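Local coordinates for 2-(acetamidomethylene)succinate hydrolase (Mesorhizobium loti, PDB 3KXP), which catalyses the last step of vitamin B6 degradation, hydrolysing (E)-2-(acetamidomethylene)succinate to succinic semialdehyde, acetate, ammonia and carbon dioxide, at residues G144-V149 against L243-V248; V162-F167 against P249-V254; V258-G263 against A272-T277; V287-A292 against E298-I303. All blocks are in the same frame, centred on the assembly; numbering follows the deposited sequence.

Interaction 1: G144-V149 against L243-V248; sequences GARNSV and LRSDLV
R146, on helix 143-154, faces L247 across a CA–CA distance of 7.7 Å, the nearest CA pair of segments 144-149 and 243-248. R146 carries nearly the whole contact. With its CG anti to the backbone N (chi1 175°), the chain leaves the helix toward the loop, and bends at chi2 and chi3 then turn the guanidinium across L243. L243 CD2 lies over the centre of one guanidinium face, 3.8 Å from R146 CZ. R146 CG rests 3.8 Å from L247 CD1, so the aliphatic root packs on one leucine and the charged end on another. The guanidinium plane is fixed at its rim: R146 NH1 donates to N147 OD1 at 2.7 Å, in the plane of both groups (N-H...O 152°). One water, also in that plane, accepts from R146 NE at 2.9 Å and donates to S245 OG at 2.7 Å, while that hydroxyl also bonds G242 O. D246 OD1 caps the following helix through V248 N. The helix bearing R146 follows S142, the assigned nucleophile, at what is probably the nucleophile elbow of the alpha/beta hydrolase fold; R146 also packs on A117 and Y120 of helix 117-131, and A145 and V149 lie against strand 159-165.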
loop_
_atom_site.group_PDB
_atom_site.type_symbol
_atom_site.label_atom_id
_atom_site.label_comp_id
_atom_site.label_asym_id
_atom_site.label_seq_id
_atom_site.Cartn_x
_atom_site.Cartn_y
_atom_site.Cartn_z
ATOM N N GLY A 144 5.207 -14.901 12.083
ATOM C CA GLY A 144 5.359 -13.538 12.564
ATOM C C GLY A 144 4.257 -12.631 12.031
ATOM O O GLY A 144 3.705 -11.818 12.775
ATOM N N ALA A 145 3.934 -12.766 10.743
ATOM C CA ALA A 145 2.887 -11.948 10.127
ATOM C C ALA A 145 1.543 -12.217 10.801
ATOM O O ALA A 145 0.820 -11.290 11.156
ATOM C CB ALA A 145 2.793 -12.240 8.622
ATOM N N ARG A 146 1.209 -13.489 10.970
ATOM C CA ARG A 146 -0.041 -13.853 11.623
ATOM C C ARG A 146 -0.070 -13.249 13.034
ATOM O O ARG A 146 -1.075 -12.692 13.461
ATOM C CB ARG A 146 -0.168 -15.376 11.684
ATOM C CG ARG A 146 -1.383 -15.861 12.446
ATOM C CD ARG A 146 -1.055 -16.062 13.915
ATOM N NE ARG A 146 -1.493 -17.388 14.305
ATOM C CZ ARG A 146 -0.871 -18.168 15.176
ATOM N NH1 ARG A 146 0.242 -17.764 15.775
ATOM N NH2 ARG A 146 -1.359 -19.374 15.422
ATOM N N ASN A 147 1.052 -13.344 13.742
ATOM C CA ASN A 147 1.140 -12.804 15.084
ATOM C C ASN A 147 0.975 -11.292 15.109
ATOM O O ASN A 147 0.234 -10.764 15.940
ATOM C CB ASN A 147 2.476 -13.185 15.736
ATOM C CG ASN A 147 2.591 -14.679 15.990
ATOM O OD1 ASN A 147 1.585 -15.387 16.011
ATOM N ND2 ASN A 147 3.817 -15.164 16.197
ATOM N N SER A 148 1.653 -10.593 14.201
ATOM C CA SER A 148 1.567 -9.139 14.166
ATOM C C SER A 148 0.162 -8.607 13.891
ATOM O O SER A 148 -0.284 -7.674 14.553
ATOM C CB SER A 148 2.537 -8.571 13.136
ATOM O OG SER A 148 3.872 -8.786 13.541
ATOM N N VAL A 149 -0.538 -9.189 12.924
ATOM C CA VAL A 149 -1.883 -8.720 12.613
ATOM C C VAL A 149 -2.829 -8.989 13.788
ATOM O O VAL A 149 -3.712 -8.177 14.075
ATOM C CB VAL A 149 -2.421 -9.380 11.331
ATOM C CG1 VAL A 149 -3.839 -8.889 11.039
ATOM C CG2 VAL A 149 -1.493 -9.054 10.159
ATOM N N LEU A 243 -1.466 -22.651 13.803
ATOM C CA LEU A 243 -1.534 -21.856 12.581
ATOM C C LEU A 243 -2.794 -22.121 11.767
ATOM O O LEU A 243 -3.103 -21.375 10.845
ATOM C CB LEU A 243 -0.297 -22.107 11.710
ATOM C CG LEU A 243 1.026 -21.560 12.255
ATOM C CD1 LEU A 243 2.164 -21.920 11.324
ATOM C CD2 LEU A 243 0.922 -20.053 12.399
ATOM N N ARG A 244 -3.519 -23.177 12.119
ATOM C CA ARG A 244 -4.751 -23.539 11.424
ATOM C C ARG A 244 -5.963 -22.728 11.872
ATOM O O ARG A 244 -7.010 -22.775 11.231
ATOM C CB ARG A 244 -5.067 -25.019 11.643
ATOM C CG ARG A 244 -4.145 -25.995 10.935
ATOM C CD ARG A 244 -4.542 -27.420 11.284
ATOM N NE ARG A 244 -4.434 -28.313 10.136
ATOM C CZ ARG A 244 -3.289 -28.762 9.639
ATOM N NH1 ARG A 244 -2.136 -28.408 10.192
ATOM N NH2 ARG A 244 -3.296 -29.556 8.583
ATOM N N SER A 245 -5.833 -21.987 12.967
ATOM C CA SER A 245 -6.967 -21.226 13.479
ATOM C C SER A 245 -7.451 -20.128 12.535
ATOM O O SER A 245 -6.692 -19.598 11.722
ATOM C CB SER A 245 -6.639 -20.640 14.859
ATOM O OG SER A 245 -5.500 -19.805 14.801
ATOM N N ASP A 246 -8.734 -19.813 12.658
ATOM C CA ASP A 246 -9.386 -18.806 11.840
ATOM C C ASP A 246 -8.743 -17.439 12.053
ATOM O O ASP A 246 -8.741 -16.905 13.158
ATOM C CB ASP A 246 -10.883 -18.767 12.183
ATOM C CG ASP A 246 -11.684 -17.879 11.243
ATOM O OD1 ASP A 246 -11.168 -17.515 10.163
ATOM O OD2 ASP A 246 -12.842 -17.559 11.583
ATOM N N LEU A 247 -8.203 -16.880 10.973
ATOM C CA LEU A 247 -7.537 -15.588 11.012
ATOM C C LEU A 247 -8.425 -14.450 10.490
ATOM O O LEU A 247 -8.012 -13.287 10.475
ATOM C CB LEU A 247 -6.244 -15.670 10.189
ATOM C CG LEU A 247 -5.194 -14.582 10.419
ATOM C CD1 LEU A 247 -4.854 -14.496 11.907
ATOM C CD2 LEU A 247 -3.952 -14.893 9.598
ATOM N N VAL A 248 -9.644 -14.787 10.076
ATOM C CA VAL A 248 -10.588 -13.805 9.539
ATOM C C VAL A 248 -10.892 -12.655 10.507
ATOM O O VAL A 248 -10.822 -11.485 10.128
ATOM C CB VAL A 248 -11.916 -14.494 9.106
ATOM C CG1 VAL A 248 -12.967 -13.454 8.738
ATOM C CG2 VAL A 248 -11.658 -15.400 7.918
HETATM O O HOH W 1 -3.622 -18.936 13.003
#

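Interaction 2: V162-F167 against P249-V254; sequences VVAIDF and PAYRDV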
loop_
_atom_site.group_PDB
_atom_site.type_symbol
_atom_site.label_atom_id
_atom_site.label_comp_id
_atom_site.label_asym_id
_atom_site.label_seq_id
_atom_site.Cartn_x
_atom_site.Cartn_y
_atom_site.Cartn_z
ATOM N N VAL A 162 1.468 -2.557 10.280
ATOM C CA VAL A 162 1.986 -3.897 10.081
ATOM C C VAL A 162 2.308 -4.209 8.631
ATOM O O VAL A 162 1.592 -3.800 7.719
ATOM C CB VAL A 162 0.974 -4.959 10.535
ATOM C CG1 VAL A 162 1.543 -6.354 10.292
ATOM C CG2 VAL A 162 0.624 -4.756 11.990
ATOM N N VAL A 163 3.399 -4.933 8.433
ATOM C CA VAL A 163 3.791 -5.395 7.115
ATOM C C VAL A 163 3.682 -6.910 7.272
ATOM O O VAL A 163 4.589 -7.550 7.810
ATOM C CB VAL A 163 5.240 -5.021 6.768
ATOM C CG1 VAL A 163 5.638 -5.690 5.475
ATOM C CG2 VAL A 163 5.384 -3.498 6.638
ATOM N N ALA A 164 2.552 -7.466 6.836
ATOM C CA ALA A 164 2.283 -8.897 6.926
ATOM C C ALA A 164 2.810 -9.665 5.709
ATOM O O ALA A 164 2.134 -9.767 4.684
ATOM C CB ALA A 164 0.784 -9.126 7.075
ATOM N N ILE A 165 4.007 -10.226 5.838
ATOM C CA ILE A 165 4.626 -10.967 4.743
ATOM C C ILE A 165 4.253 -12.449 4.660
ATOM O O ILE A 165 4.714 -13.264 5.456
ATOM C CB ILE A 165 6.172 -10.882 4.818
ATOM C CG1 ILE A 165 6.617 -9.413 4.814
ATOM C CG2 ILE A 165 6.791 -11.641 3.644
ATOM C CD1 ILE A 165 8.135 -9.227 4.871
ATOM N N ASP A 166 3.413 -12.769 3.684
ATOM C CA ASP A 166 2.974 -14.129 3.376
ATOM C C ASP A 166 2.176 -14.955 4.383
ATOM O O ASP A 166 2.559 -16.087 4.705
ATOM C CB ASP A 166 4.170 -14.958 2.902
ATOM C CG ASP A 166 3.858 -15.751 1.641
ATOM O OD1 ASP A 166 3.582 -15.114 0.602
ATOM O OD2 ASP A 166 3.874 -17.001 1.680
ATOM N N PHE A 167 1.075 -14.392 4.876
ATOM C CA PHE A 167 0.193 -15.108 5.782
ATOM C C PHE A 167 -1.101 -14.349 5.945
ATOM O O PHE A 167 -1.177 -13.348 6.658
ATOM C CB PHE A 167 0.823 -15.357 7.155
ATOM C CG PHE A 167 0.187 -16.512 7.893
ATOM C CD1 PHE A 167 -1.112 -16.413 8.380
ATOM C CD2 PHE A 167 0.853 -17.723 8.015
ATOM C CE1 PHE A 167 -1.746 -17.512 8.975
ATOM C CE2 PHE A 167 0.234 -18.831 8.608
ATOM C CZ PHE A 167 -1.072 -18.723 9.087
ATOM N N PRO A 249 -11.237 -12.969 11.769
ATOM C CA PRO A 249 -11.537 -11.905 12.742
ATOM C C PRO A 249 -10.407 -10.881 12.863
ATOM O O PRO A 249 -10.651 -9.676 12.917
ATOM C CB PRO A 249 -11.752 -12.679 14.039
ATOM C CG PRO A 249 -12.348 -13.973 13.552
ATOM C CD PRO A 249 -11.474 -14.301 12.355
ATOM N N ALA A 250 -9.168 -11.368 12.891
ATOM C CA ALA A 250 -8.003 -10.497 13.003
ATOM C C ALA A 250 -7.856 -9.545 11.808
ATOM O O ALA A 250 -7.561 -8.365 11.987
ATOM C CB ALA A 250 -6.744 -11.331 13.169
ATOM N N TYR A 251 -8.039 -10.038 10.591
ATOM C CA TYR A 251 -7.931 -9.143 9.441
ATOM C C TYR A 251 -9.171 -8.266 9.326
ATOM O O TYR A 251 -9.089 -7.111 8.928
ATOM C CB TYR A 251 -7.731 -9.923 8.138
ATOM C CG TYR A 251 -6.281 -10.182 7.791
ATOM C CD1 TYR A 251 -5.548 -11.172 8.442
ATOM C CD2 TYR A 251 -5.652 -9.454 6.783
ATOM C CE1 TYR A 251 -4.222 -11.438 8.089
ATOM C CE2 TYR A 251 -4.331 -9.709 6.422
ATOM C CZ TYR A 251 -3.623 -10.705 7.076
ATOM O OH TYR A 251 -2.333 -10.990 6.687
ATOM N N ARG A 252 -10.322 -8.817 9.683
ATOM C CA ARG A 252 -11.564 -8.061 9.626
ATOM C C ARG A 252 -11.596 -6.904 10.636
ATOM O O ARG A 252 -12.105 -5.823 10.337
ATOM C CB ARG A 252 -12.746 -8.988 9.904
ATOM C CG ARG A 252 -14.106 -8.291 9.924
ATOM C CD ARG A 252 -15.133 -9.179 10.610
ATOM N NE ARG A 252 -14.735 -9.411 11.995
ATOM C CZ ARG A 252 -15.048 -10.494 12.699
ATOM N NH1 ARG A 252 -15.773 -11.461 12.145
ATOM N NH2 ARG A 252 -14.622 -10.616 13.953
ATOM N N ASP A 253 -11.030 -7.115 11.822
ATOM C CA ASP A 253 -11.090 -6.078 12.850
ATOM C C ASP A 253 -9.896 -5.146 13.031
ATOM O O ASP A 253 -10.007 -4.139 13.734
ATOM C CB ASP A 253 -11.446 -6.717 14.199
ATOM C CG ASP A 253 -12.647 -7.659 14.102
ATOM O OD1 ASP A 253 -13.599 -7.355 13.345
ATOM O OD2 ASP A 253 -12.641 -8.702 14.790
ATOM N N VAL A 254 -8.766 -5.450 12.397
ATOM C CA VAL A 254 -7.594 -4.597 12.560
ATOM C C VAL A 254 -7.887 -3.172 12.075
ATOM O O VAL A 254 -8.308 -2.965 10.941
ATOM C CB VAL A 254 -6.346 -5.183 11.829
ATOM C CG1 VAL A 254 -6.575 -5.245 10.322
ATOM C CG2 VAL A 254 -5.123 -4.346 12.160
#
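Y251 OH donates to F167 O at 2.6 Å, the one hydrogen bond between segments 162-167 and 249-254. The carbonyl oxygen sits at the edge of the tyrosine ring, near its plane, and the hydroxyl meets it at a C=O...O angle of 140°, tilted 24° from the carbonyl plane. Beside this bond the same hydroxyl oxygen lies 3.7 Å from A164 CB, a methyl pointing at the helix. The tyrosine thus spans a wide gap, since the closest CA pair, A164 CA and Y251 CA, is 10.5 Å apart. Its ring also packs on I260 of the adjacent strand and on P169. Strand 159-165 belongs to the central, mostly parallel sheet of the alpha/beta hydrolase fold, and D166, assigned as the acid of the catalytic triad, follows it directly. D166 points away from the tyrosine: its OD2 bonds H294 ND1 and S266 OG, its OD1 G263 N. The Y251 bond falls on the backbone one residue past D166, whereas F167's side chain packs against S142, R146 and L247. On helix 248-253 itself, R252 grips D253 side-on, R252 NE to D253 OD1 at 2.7 Å and R252 NH2 to D253 OD2 at 2.9 Å.

Interaction 3: V258-G263 against A272-T277; sequences VLIVRG and AALAKT
L274 is the first residue of the helical segment 272-277 to touch strand 258-263, although A273, just before it, supplies the carbonyl that T277 will use. The leucine CG stands anti to the backbone N (chi1 175°), which carries the branched end to the strand. L274 CD1 comes 3.7 Å from I260 CG2, the two side chains running past each other in opposite directions, while L274 CB lies 4.1 Å from R262 CD. R262 thus touches the leucine with its aliphatic part, at a slant; its chain bends at chi3, and NH1 bonds V269 O. The segments 258-263 and 272-277 run nearly antiparallel, at 166°, their axes 10.4 Å apart at closest approach, as expected in a beta-alpha-beta crossover: helix 271-280 covers the sheet between strand 258-263 and its parallel neighbour 286-289, and L274 reaches V286 and V288 as well. One helical turn on, T277 presents CG2 to the strand, 3.8 Å from I260 CD1, the two side chains meeting obliquely. Its hydroxyl turns back instead: T277 OG1 donates to A273 O at 2.9 Å, from above the carbonyl plane (38° out of it) and on the face opposite T277 N. That oxygen therefore takes two bonds, and the methyl is left to pack. T277 also touches Y251, T168 and P169, whereas R262 lies beside D166, the assigned active-site acid.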
loop_
_atom_site.group_PDB
_atom_site.type_symbol
_atom_site.label_atom_id
_atom_site.label_comp_id
_atom_site.label_asym_id
_atom_site.label_seq_id
_atom_site.Cartn_x
_atom_site.Cartn_y
_atom_site.Cartn_z
ATOM N N VAL A 258 -2.201 -1.975 7.372
ATOM C CA VAL A 258 -1.587 -3.275 7.143
ATOM C C VAL A 258 -1.267 -3.473 5.665
ATOM O O VAL A 258 -2.148 -3.404 4.811
ATOM C CB VAL A 258 -2.506 -4.420 7.608
ATOM C CG1 VAL A 258 -1.871 -5.779 7.281
ATOM C CG2 VAL A 258 -2.761 -4.294 9.106
ATOM N N LEU A 259 0.006 -3.694 5.365
ATOM C CA LEU A 259 0.432 -3.934 3.999
ATOM C C LEU A 259 0.515 -5.451 3.836
ATOM O O LEU A 259 1.187 -6.125 4.613
ATOM C CB LEU A 259 1.804 -3.319 3.751
ATOM C CG LEU A 259 2.441 -3.653 2.395
ATOM C CD1 LEU A 259 1.732 -2.881 1.280
ATOM C CD2 LEU A 259 3.925 -3.278 2.423
ATOM N N ILE A 260 -0.176 -5.991 2.842
ATOM C CA ILE A 260 -0.145 -7.429 2.618
ATOM C C ILE A 260 0.874 -7.739 1.531
ATOM O O ILE A 260 0.799 -7.199 0.423
ATOM C CB ILE A 260 -1.513 -7.965 2.166
ATOM C CG1 ILE A 260 -2.580 -7.634 3.209
ATOM C CG2 ILE A 260 -1.435 -9.467 1.969
ATOM C CD1 ILE A 260 -3.994 -7.989 2.768
ATOM N N VAL A 261 1.837 -8.594 1.854
ATOM C CA VAL A 261 2.853 -8.971 0.886
ATOM C C VAL A 261 2.761 -10.462 0.632
ATOM O O VAL A 261 2.758 -11.255 1.576
ATOM C CB VAL A 261 4.272 -8.636 1.388
ATOM C CG1 VAL A 261 5.302 -9.138 0.396
ATOM C CG2 VAL A 261 4.416 -7.131 1.567
ATOM N N ARG A 262 2.649 -10.844 -0.638
ATOM C CA ARG A 262 2.584 -12.257 -0.993
ATOM C C ARG A 262 3.644 -12.564 -2.027
ATOM O O ARG A 262 3.995 -11.711 -2.843
ATOM C CB ARG A 262 1.226 -12.652 -1.594
ATOM C CG ARG A 262 1.134 -14.165 -1.849
ATOM C CD ARG A 262 -0.068 -14.603 -2.665
ATOM N NE ARG A 262 0.245 -14.584 -4.087
ATOM C CZ ARG A 262 0.494 -15.655 -4.836
ATOM N NH1 ARG A 262 0.465 -16.878 -4.320
ATOM N NH2 ARG A 262 0.792 -15.491 -6.112
ATOM N N GLY A 263 4.155 -13.785 -1.987
ATOM C CA GLY A 263 5.136 -14.188 -2.972
ATOM C C GLY A 263 4.348 -14.761 -4.135
ATOM O O GLY A 263 3.375 -15.490 -3.924
ATOM N N ALA A 272 -5.613 -17.500 -4.729
ATOM C CA ALA A 272 -7.029 -17.536 -4.377
ATOM C C ALA A 272 -7.206 -17.024 -2.946
ATOM O O ALA A 272 -8.142 -16.276 -2.656
ATOM C CB ALA A 272 -7.570 -18.968 -4.505
ATOM N N ALA A 273 -6.298 -17.421 -2.059
ATOM C CA ALA A 273 -6.356 -16.976 -0.669
ATOM C C ALA A 273 -6.203 -15.457 -0.576
ATOM O O ALA A 273 -6.942 -14.803 0.160
ATOM C CB ALA A 273 -5.269 -17.663 0.155
ATOM N N LEU A 274 -5.254 -14.891 -1.321
ATOM C CA LEU A 274 -5.053 -13.445 -1.291
ATOM C C LEU A 274 -6.266 -12.725 -1.852
ATOM O O LEU A 274 -6.645 -11.663 -1.360
ATOM C CB LEU A 274 -3.817 -13.027 -2.095
ATOM C CG LEU A 274 -3.630 -11.496 -2.181
ATOM C CD1 LEU A 274 -3.382 -10.919 -0.785
ATOM C CD2 LEU A 274 -2.467 -11.149 -3.099
ATOM N N ALA A 275 -6.878 -13.304 -2.883
ATOM C CA ALA A 275 -8.057 -12.696 -3.496
ATOM C C ALA A 275 -9.212 -12.584 -2.495
ATOM O O ALA A 275 -9.895 -11.562 -2.439
ATOM C CB ALA A 275 -8.493 -13.508 -4.715
ATOM N N LYS A 276 -9.426 -13.634 -1.707
ATOM C CA LYS A 276 -10.494 -13.634 -0.709
ATOM C C LYS A 276 -10.171 -12.628 0.386
ATOM O O LYS A 276 -11.047 -11.890 0.842
ATOM C CB LYS A 276 -10.660 -15.026 -0.099
ATOM C CG LYS A 276 -11.033 -16.099 -1.106
ATOM C CD LYS A 276 -11.031 -17.479 -0.471
ATOM C CE LYS A 276 -11.230 -18.566 -1.520
ATOM N NZ LYS A 276 -11.183 -19.942 -0.935
ATOM N N THR A 277 -8.907 -12.598 0.801
ATOM C CA THR A 277 -8.466 -11.668 1.835
ATOM C C THR A 277 -8.762 -10.238 1.383
ATOM O O THR A 277 -9.373 -9.463 2.120
ATOM C CB THR A 277 -6.949 -11.804 2.114
ATOM O OG1 THR A 277 -6.651 -13.146 2.528
ATOM C CG2 THR A 277 -6.518 -10.842 3.211
#

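Interaction 4: V287-A292 against E298-I303; sequences VVVPGA and EVSPEI
V289, on strand 286-289, meets both S300 and I303 of segment 298-303. From its CB, pointing toward that segment, CG1 is the branch that touches: it stands anti to the backbone N (chi1 -171°) and comes 3.5 Å from S300 OG and equally close to S300 CB. The same methyl reaches I303, 3.9 Å from I303 CG2 and 4.0 Å from I303 CD1, so it touches both the serine and the isoleucine. CG2, the other branch, meets V261 of the neighbouring strand. Past the valine the chain reverses in a type II beta turn from V289 to A292, with G291 in the positive-phi position (77°) and a weak A292 N to V289 O bond. The turn leads from the last strand of the alpha/beta hydrolase sheet toward the loop carrying H294, an assigned active-site residue. Within the turn, A292 CB lies 3.3 Å from S300 OG, and V299 CG1 comes 4.0 Å from G291 O. No hydrogen bond joins the two segments. S300 occupies the N-cap position of helix 301-313, but its side chain makes no capping bond. G291 N is held by E264, and P290 packs on P282 of the second subunit.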
loop_
_atom_site.group_PDB
_atom_site.type_symbol
_atom_site.label_atom_id
_atom_site.label_comp_id
_atom_site.label_asym_id
_atom_site.label_seq_id
_atom_site.Cartn_x
_atom_site.Cartn_y
_atom_site.Cartn_z
ATOM N N VAL A 287 0.897 -6.031 -2.144
ATOM C CA VAL A 287 2.126 -6.152 -2.925
ATOM C C VAL A 287 2.365 -7.646 -3.201
ATOM O O VAL A 287 2.364 -8.456 -2.274
ATOM C CB VAL A 287 3.341 -5.572 -2.151
ATOM C CG1 VAL A 287 4.646 -6.071 -2.749
ATOM C CG2 VAL A 287 3.312 -4.049 -2.198
ATOM N N VAL A 288 2.531 -8.001 -4.476
ATOM C CA VAL A 288 2.791 -9.383 -4.894
ATOM C C VAL A 288 4.192 -9.361 -5.507
ATOM O O VAL A 288 4.428 -8.703 -6.522
ATOM C CB VAL A 288 1.758 -9.883 -5.952
ATOM C CG1 VAL A 288 2.110 -11.294 -6.411
ATOM C CG2 VAL A 288 0.352 -9.894 -5.356
ATOM N N VAL A 289 5.124 -10.073 -4.879
ATOM C CA VAL A 289 6.506 -10.082 -5.335
ATOM C C VAL A 289 6.812 -11.164 -6.369
ATOM O O VAL A 289 6.744 -12.359 -6.080
ATOM C CB VAL A 289 7.472 -10.226 -4.130
ATOM C CG1 VAL A 289 8.913 -10.024 -4.581
ATOM C CG2 VAL A 289 7.101 -9.219 -3.038
ATOM N N PRO A 290 7.160 -10.745 -7.598
ATOM C CA PRO A 290 7.484 -11.668 -8.692
ATOM C C PRO A 290 8.770 -12.429 -8.398
ATOM O O PRO A 290 9.714 -11.880 -7.830
ATOM C CB PRO A 290 7.639 -10.739 -9.898
ATOM C CG PRO A 290 6.827 -9.524 -9.522
ATOM C CD PRO A 290 7.167 -9.352 -8.074
ATOM N N GLY A 291 8.798 -13.696 -8.791
ATOM C CA GLY A 291 9.974 -14.518 -8.568
ATOM C C GLY A 291 10.144 -15.028 -7.144
ATOM O O GLY A 291 11.054 -15.815 -6.881
ATOM N N ALA A 292 9.279 -14.592 -6.229
ATOM C CA ALA A 292 9.366 -15.013 -4.832
ATOM C C ALA A 292 8.341 -16.070 -4.436
ATOM O O ALA A 292 7.184 -16.025 -4.867
ATOM C CB ALA A 292 9.222 -13.800 -3.915
ATOM N N GLU A 298 13.639 -13.122 2.198
ATOM C CA GLU A 298 14.946 -13.714 1.949
ATOM C C GLU A 298 15.236 -13.894 0.454
ATOM O O GLU A 298 16.368 -13.695 0.007
ATOM C CB GLU A 298 15.064 -15.057 2.688
ATOM C CG GLU A 298 15.316 -14.908 4.186
ATOM C CD GLU A 298 15.044 -16.177 4.986
ATOM O OE1 GLU A 298 13.859 -16.505 5.204
ATOM O OE2 GLU A 298 16.012 -16.845 5.405
ATOM N N VAL A 299 14.212 -14.247 -0.320
ATOM C CA VAL A 299 14.380 -14.476 -1.748
ATOM C C VAL A 299 14.372 -13.191 -2.585
ATOM O O VAL A 299 15.026 -13.125 -3.617
ATOM C CB VAL A 299 13.289 -15.456 -2.280
ATOM C CG1 VAL A 299 13.507 -15.733 -3.761
ATOM C CG2 VAL A 299 13.329 -16.770 -1.490
ATOM N N SER A 300 13.648 -12.169 -2.134
ATOM C CA SER A 300 13.571 -10.898 -2.862
ATOM C C SER A 300 13.810 -9.725 -1.918
ATOM O O SER A 300 12.914 -8.909 -1.687
ATOM C CB SER A 300 12.191 -10.734 -3.512
ATOM O OG SER A 300 11.851 -11.861 -4.299
ATOM N N PRO A 301 15.029 -9.616 -1.370
ATOM C CA PRO A 301 15.386 -8.539 -0.439
ATOM C C PRO A 301 15.180 -7.101 -0.920
ATOM O O PRO A 301 14.714 -6.253 -0.152
ATOM C CB PRO A 301 16.853 -8.839 -0.108
ATOM C CG PRO A 301 17.351 -9.521 -1.355
ATOM C CD PRO A 301 16.205 -10.446 -1.690
ATOM N N GLU A 302 15.525 -6.817 -2.174
ATOM C CA GLU A 302 15.382 -5.462 -2.700
ATOM C C GLU A 302 13.934 -5.033 -2.829
ATOM O O GLU A 302 13.537 -3.995 -2.291
ATOM C CB GLU A 302 16.069 -5.328 -4.061
ATOM C CG GLU A 302 17.567 -5.579 -4.025
ATOM C CD GLU A 302 18.272 -4.749 -2.970
ATOM O OE1 GLU A 302 18.063 -3.516 -2.933
ATOM O OE2 GLU A 302 19.041 -5.331 -2.175
ATOM N N ILE A 303 13.142 -5.825 -3.540
ATOM C CA ILE A 303 11.733 -5.498 -3.724
ATOM C C ILE A 303 11.003 -5.424 -2.380
ATOM O O ILE A 303 10.123 -4.584 -2.191
ATOM C CB ILE A 303 11.050 -6.529 -4.634
ATOM C CG1 ILE A 303 11.789 -6.594 -5.975
ATOM C CG2 ILE A 303 9.591 -6.148 -4.860
ATOM C CD1 ILE A 303 11.283 -7.699 -6.894
#

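Interactions 1, 2 and 3 are buried; interaction 4 is only partly so, at the edge strand 286-289 beside the second subunit. Interactions 1 and 2 touch directly, helix 143-154 lying against strand 159-165 (S148 on V162). Strands 159-165, 258-263 and 286-289 are neighbours in one sheet and link interactions 2, 3 and 4 through backbone bonds such as V162 O with L259 N and R262 O with V289 N. Interaction 1 is bridged by water and has no direct hydrogen bond between its segments; interaction 2 has one, tyrosine to carbonyl. Interactions 3 and 4 have none: interaction 3 is mostly aliphatic, and in interaction 4 a serine hydroxyl sits among the methyls.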